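Local structure of anaphase-promoting complex subunit CUT9 (Schizosaccharomyces pombe, 2XPI) at residues 408-413 / 434-439; 341-346 / 404-409. The protein forms part of the anaphase-promoting complex/cyclosome, an E3 ubiquitin ligase that controls progression through mitosis and the G1 phase. All blocks are in the same frame, centred on the assembly; numbering follows the deposited sequence.

Followed from the N terminus, the chain first reaches contact 2 at 341-346, near the start of TPR repeat 8. It passes through repeat 9 and returns at 404-409, where repeat 10 begins. That loop therefore spans two repeats. Contact 1 starts on the same helix, at 408-413, and closes a shorter loop across the helix pair of repeat 10, at 434-439 where the second helix ends. The two loops follow one another and share P408 and A409; neither encloses the other. Helix 407-420 belongs to both. Their centres lie 9 Å apart. A hydrogen bond from W410 NE1 to P404 O ties them together, and the ring of F437 packs on the backbone of G407.

Contact 1. Residues 408-413 / 434-439; sequences PAWIGF and ARLFQG
The first turns of helix 407-420, with P408, W410 and I411, face L436 and F437 on the chain leaving helix 423-435; the CA atoms of P408 and L436 are 8.8 Å apart. The two helices form the helix hairpin of tetratricopeptide repeat 10, and this contact joins the start of its first helix to the exit from its second. It is wholly apolar, with no hydrogen bond between the segments. F437 meets two residues of the first helix. Its CG is anti to its own carbonyl carbon (chi1 -82°), and the ring reaches back to the opening of the hairpin. CZ meets CD of P408 at 3.5 Å and lies equally near the backbone N of P408. The neighbouring atom CE2 reaches CG1 of I411 at 3.9 Å. The ring thus spans two residues one helical turn apart, and both approach it obliquely. I411 also packs on Y430 and A433, so it fills part of the seam between the two helices. P408, I411 and F437 all touch a chain of another protein, consistent with the known binding of hcn1 by this repeat. L436 makes a second, separate contact with W410. The indole N-H of W410 is engaged by the carbonyl O of P404, which helps fix the ring. Beside that N-H, CD1 of L436 packs against CD1 of W410 at 3.4 Å.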
loop_
_atom_site.group_PDB
_atom_site.type_symbol
_atom_site.label_atom_id
_atom_site.label_comp_id
_atom_site.label_asym_id
_atom_site.label_seq_id
_atom_site.Cartn_x
_atom_site.Cartn_y
_atom_site.Cartn_z
ATOM N N PRO A 408 14.156 -24.036 0.385
ATOM C CA PRO A 408 15.217 -23.956 1.402
ATOM C C PRO A 408 14.718 -24.017 2.843
ATOM O O PRO A 408 15.387 -24.610 3.684
ATOM C CB PRO A 408 15.866 -22.588 1.116
ATOM C CG PRO A 408 15.687 -22.390 -0.340
ATOM C CD PRO A 408 14.358 -23.038 -0.693
ATOM N N ALA A 409 13.567 -23.427 3.139
ATOM C CA ALA A 409 13.051 -23.429 4.507
ATOM C C ALA A 409 12.569 -24.817 4.893
ATOM O O ALA A 409 12.613 -25.196 6.068
ATOM C CB ALA A 409 11.932 -22.441 4.645
ATOM N N TRP A 410 12.087 -25.571 3.906
ATOM C CA TRP A 410 11.627 -26.931 4.149
ATOM C C TRP A 410 12.797 -27.855 4.433
ATOM O O TRP A 410 12.705 -28.677 5.322
ATOM C CB TRP A 410 10.782 -27.455 2.983
ATOM C CG TRP A 410 9.376 -26.908 2.980
ATOM C CD1 TRP A 410 8.892 -25.898 2.201
ATOM C CD2 TRP A 410 8.284 -27.329 3.811
ATOM N NE1 TRP A 410 7.572 -25.669 2.488
ATOM C CE2 TRP A 410 7.171 -26.534 3.470
ATOM C CE3 TRP A 410 8.135 -28.313 4.793
ATOM C CZ2 TRP A 410 5.920 -26.690 4.079
ATOM C CZ3 TRP A 410 6.892 -28.461 5.406
ATOM C CH2 TRP A 410 5.802 -27.653 5.042
ATOM N N ILE A 411 13.895 -27.710 3.687
ATOM C CA ILE A 411 15.105 -28.495 3.936
ATOM C C ILE A 411 15.620 -28.233 5.353
ATOM O O ILE A 411 15.839 -29.166 6.126
ATOM C CB ILE A 411 16.226 -28.220 2.895
ATOM C CG1 ILE A 411 15.836 -28.768 1.514
ATOM C CG2 ILE A 411 17.511 -28.900 3.299
ATOM C CD1 ILE A 411 15.273 -30.206 1.533
ATOM N N GLY A 412 15.786 -26.960 5.702
ATOM C CA GLY A 412 16.141 -26.599 7.063
ATOM C C GLY A 412 15.201 -27.201 8.089
ATOM O O GLY A 412 15.639 -27.662 9.136
ATOM N N PHE A 413 13.905 -27.189 7.792
ATOM C CA PHE A 413 12.885 -27.731 8.682
ATOM C C PHE A 413 13.114 -29.239 8.881
ATOM O O PHE A 413 13.174 -29.737 10.012
ATOM C CB PHE A 413 11.521 -27.495 8.046
ATOM C CG PHE A 413 10.366 -27.660 8.969
ATOM C CD1 PHE A 413 10.466 -27.325 10.308
ATOM C CD2 PHE A 413 9.147 -28.111 8.481
ATOM C CE1 PHE A 413 9.374 -27.458 11.166
ATOM C CE2 PHE A 413 8.051 -28.273 9.337
ATOM C CZ PHE A 413 8.171 -27.940 10.685
ATOM N N ALA A 434 10.846 -32.216 -1.793
ATOM C CA ALA A 434 11.237 -32.800 -3.082
ATOM C C ALA A 434 10.347 -32.288 -4.228
ATOM O O ALA A 434 10.698 -32.403 -5.403
ATOM C CB ALA A 434 11.229 -34.311 -3.018
ATOM N N ARG A 435 9.195 -31.727 -3.867
ATOM C CA ARG A 435 8.288 -31.092 -4.812
ATOM C C ARG A 435 8.845 -29.737 -5.256
ATOM O O ARG A 435 8.778 -29.391 -6.424
ATOM C CB ARG A 435 6.931 -30.901 -4.143
ATOM C CG ARG A 435 5.770 -30.588 -5.086
ATOM C CD ARG A 435 5.379 -29.100 -5.124
ATOM N NE ARG A 435 4.565 -28.671 -3.986
ATOM C CZ ARG A 435 3.898 -27.519 -3.952
ATOM N NH1 ARG A 435 3.941 -26.700 -5.004
ATOM N NH2 ARG A 435 3.180 -27.184 -2.881
ATOM N N LEU A 436 9.429 -29.009 -4.327
ATOM C CA LEU A 436 9.909 -27.666 -4.561
ATOM C C LEU A 436 11.328 -27.599 -5.080
ATOM O O LEU A 436 11.893 -26.533 -5.230
ATOM C CB LEU A 436 9.810 -26.874 -3.272
ATOM C CG LEU A 436 8.471 -26.971 -2.559
ATOM C CD1 LEU A 436 8.545 -26.407 -1.180
ATOM C CD2 LEU A 436 7.421 -26.279 -3.350
ATOM N N PHE A 437 11.937 -28.752 -5.264
ATOM C CA PHE A 437 13.281 -28.835 -5.771
ATOM C C PHE A 437 13.332 -29.948 -6.783
ATOM O O PHE A 437 14.309 -30.655 -6.856
ATOM C CB PHE A 437 14.229 -29.178 -4.642
ATOM C CG PHE A 437 14.649 -28.015 -3.822
ATOM C CD1 PHE A 437 15.383 -26.999 -4.368
ATOM C CD2 PHE A 437 14.343 -27.953 -2.492
ATOM C CE1 PHE A 437 15.786 -25.944 -3.608
ATOM C CE2 PHE A 437 14.748 -26.902 -1.745
ATOM C CZ PHE A 437 15.470 -25.897 -2.302
ATOM N N GLN A 438 12.275 -30.148 -7.542
ATOM C CA GLN A 438 12.259 -31.280 -8.453
ATOM C C GLN A 438 13.328 -31.178 -9.526
ATOM O O GLN A 438 13.656 -30.093 -9.983
ATOM C CB GLN A 438 10.885 -31.479 -9.074
ATOM C CG GLN A 438 10.590 -32.918 -9.409
ATOM C CD GLN A 438 10.495 -33.795 -8.180
ATOM O OE1 GLN A 438 9.421 -34.273 -7.833
ATOM N NE2 GLN A 438 11.622 -34.015 -7.519
ATOM N N GLY A 439 13.863 -32.332 -9.916
ATOM C CA GLY A 439 14.960 -32.400 -10.852
ATOM C C GLY A 439 16.311 -32.229 -10.201
ATOM O O GLY A 439 17.298 -32.058 -10.876
#

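Contact 2. Residues 341-346 / 404-409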
loop_
_atom_site.group_PDB
_atom_site.type_symbol
_atom_site.label_atom_id
_atom_site.label_comp_id
_atom_site.label_asym_id
_atom_site.label_seq_id
_atom_site.Cartn_x
_atom_site.Cartn_y
_atom_site.Cartn_z
ATOM N N VAL A 341 19.835 -13.862 -3.398
ATOM C CA VAL A 341 21.175 -14.366 -3.227
ATOM C C VAL A 341 21.300 -15.118 -1.908
ATOM O O VAL A 341 22.221 -15.920 -1.728
ATOM C CB VAL A 341 22.210 -13.236 -3.275
ATOM C CG1 VAL A 341 22.281 -12.540 -1.939
ATOM C CG2 VAL A 341 23.552 -13.805 -3.612
ATOM N N TYR A 342 20.368 -14.885 -0.994
ATOM C CA TYR A 342 20.540 -15.391 0.370
ATOM C C TYR A 342 20.556 -16.918 0.599
ATOM O O TYR A 342 21.409 -17.417 1.323
ATOM C CB TYR A 342 19.629 -14.661 1.363
ATOM C CG TYR A 342 20.203 -13.333 1.773
ATOM C CD1 TYR A 342 21.320 -13.278 2.566
ATOM C CD2 TYR A 342 19.647 -12.136 1.343
ATOM C CE1 TYR A 342 21.870 -12.078 2.939
ATOM C CE2 TYR A 342 20.192 -10.926 1.707
ATOM C CZ TYR A 342 21.301 -10.908 2.511
ATOM O OH TYR A 342 21.878 -9.724 2.906
ATOM N N PRO A 343 19.627 -17.670 -0.002
ATOM C CA PRO A 343 19.719 -19.118 0.248
ATOM C C PRO A 343 21.101 -19.737 -0.044
ATOM O O PRO A 343 21.624 -20.516 0.778
ATOM C CB PRO A 343 18.668 -19.689 -0.689
ATOM C CG PRO A 343 17.610 -18.583 -0.744
ATOM C CD PRO A 343 18.382 -17.294 -0.702
ATOM N N LEU A 344 21.679 -19.387 -1.191
ATOM C CA LEU A 344 22.997 -19.871 -1.580
ATOM C C LEU A 344 24.067 -19.363 -0.616
ATOM O O LEU A 344 25.000 -20.084 -0.226
ATOM C CB LEU A 344 23.335 -19.383 -2.989
ATOM C CG LEU A 344 23.421 -20.372 -4.148
ATOM C CD1 LEU A 344 23.557 -21.828 -3.654
ATOM C CD2 LEU A 344 22.219 -20.218 -5.061
ATOM N N HIS A 345 23.938 -18.096 -0.261
ATOM C CA HIS A 345 24.886 -17.455 0.612
ATOM C C HIS A 345 24.812 -18.057 2.029
ATOM O O HIS A 345 25.824 -18.468 2.609
ATOM C CB HIS A 345 24.569 -15.968 0.640
ATOM C CG HIS A 345 25.605 -15.158 1.333
ATOM N ND1 HIS A 345 25.338 -14.425 2.466
ATOM C CD2 HIS A 345 26.921 -14.996 1.079
ATOM C CE1 HIS A 345 26.448 -13.829 2.870
ATOM N NE2 HIS A 345 27.422 -14.159 2.044
ATOM N N LEU A 346 23.601 -18.090 2.576
ATOM C CA LEU A 346 23.351 -18.685 3.876
ATOM C C LEU A 346 23.857 -20.130 3.952
ATOM O O LEU A 346 24.602 -20.501 4.880
ATOM C CB LEU A 346 21.858 -18.659 4.181
ATOM C CG LEU A 346 21.310 -17.466 4.958
ATOM C CD1 LEU A 346 22.394 -16.513 5.367
ATOM C CD2 LEU A 346 20.250 -16.750 4.147
ATOM N N PRO A 404 5.035 -21.086 1.826
ATOM C CA PRO A 404 4.968 -22.542 1.714
ATOM C C PRO A 404 5.640 -23.045 0.453
ATOM O O PRO A 404 5.869 -24.241 0.309
ATOM C CB PRO A 404 3.466 -22.820 1.641
ATOM C CG PRO A 404 2.790 -21.591 2.166
ATOM C CD PRO A 404 3.700 -20.452 1.875
ATOM N N GLN A 405 5.936 -22.149 -0.469
ATOM C CA GLN A 405 6.598 -22.540 -1.713
ATOM C C GLN A 405 8.129 -22.465 -1.597
ATOM O O GLN A 405 8.861 -22.874 -2.507
ATOM C CB GLN A 405 6.099 -21.668 -2.864
ATOM C CG GLN A 405 5.357 -22.442 -3.947
ATOM C CD GLN A 405 4.066 -23.071 -3.466
ATOM O OE1 GLN A 405 3.364 -22.522 -2.624
ATOM N NE2 GLN A 405 3.744 -24.230 -4.011
ATOM N N PHE A 406 8.595 -21.966 -0.453
ATOM C CA PHE A 406 10.009 -21.719 -0.194
ATOM C C PHE A 406 10.794 -22.978 0.196
ATOM O O PHE A 406 10.870 -23.341 1.374
ATOM C CB PHE A 406 10.135 -20.675 0.918
ATOM C CG PHE A 406 11.468 -19.994 0.954
ATOM C CD1 PHE A 406 12.149 -19.716 -0.228
ATOM C CD2 PHE A 406 12.039 -19.630 2.154
ATOM C CE1 PHE A 406 13.386 -19.087 -0.201
ATOM C CE2 PHE A 406 13.258 -19.006 2.184
ATOM C CZ PHE A 406 13.938 -18.733 1.009
ATOM N N GLY A 407 11.393 -23.619 -0.795
ATOM C CA GLY A 407 12.083 -24.887 -0.611
ATOM C C GLY A 407 13.166 -24.947 0.445
ATOM O O GLY A 407 13.116 -25.815 1.302
ATOM N N PRO A 408 14.156 -24.036 0.385
ATOM C CA PRO A 408 15.217 -23.956 1.402
ATOM C C PRO A 408 14.718 -24.017 2.843
ATOM O O PRO A 408 15.387 -24.610 3.684
ATOM C CB PRO A 408 15.866 -22.588 1.116
ATOM C CG PRO A 408 15.687 -22.390 -0.340
ATOM C CD PRO A 408 14.358 -23.038 -0.693
ATOM N N ALA A 409 13.567 -23.427 3.139
ATOM C CA ALA A 409 13.051 -23.429 4.507
ATOM C C ALA A 409 12.569 -24.817 4.893
ATOM O O ALA A 409 12.613 -25.196 6.068
ATOM C CB ALA A 409 11.932 -22.441 4.645
#
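P343 overlaps both F406 and P408 with its ring, touching F406 through CG and P408 through CB. The contact belongs to the tetratricopeptide superhelix. It joins the start of helix 342-352 in repeat 8 directly to the start of helix 407-420 in repeat 10, past the intervening repeat 9. The backbones come close here, with the CA atoms of P343 and P408 6.7 Å apart. The interface is small and purely apolar, and no hydrogen bond crosses it. Each proline sits in the first turn of its helix. There the missing N-H costs no helical hydrogen bond, because the N would have no carbonyl partner four residues back within the helix. F406 precedes the helix. Its CG lies anti to the backbone N (chi1 -160°), which carries the ring across to P343. The ring also packs on L377 of helix 373-385, so repeat 9 supports F406 while repeat 8 meets its far end. P343 and P408 both touch the backbone of another protein's chain, and L344 touches a modified side chain there. These contacts are consistent with the binding of hcn1 by repeats 8 and 10-13, which buries its N-terminal acetyl-methionine. The prolines meet at 4.0 Å, P343 CB to P408 CG. F406 and P343 cross at a slant, with CZ of F406 4.1 Å from CG of P343.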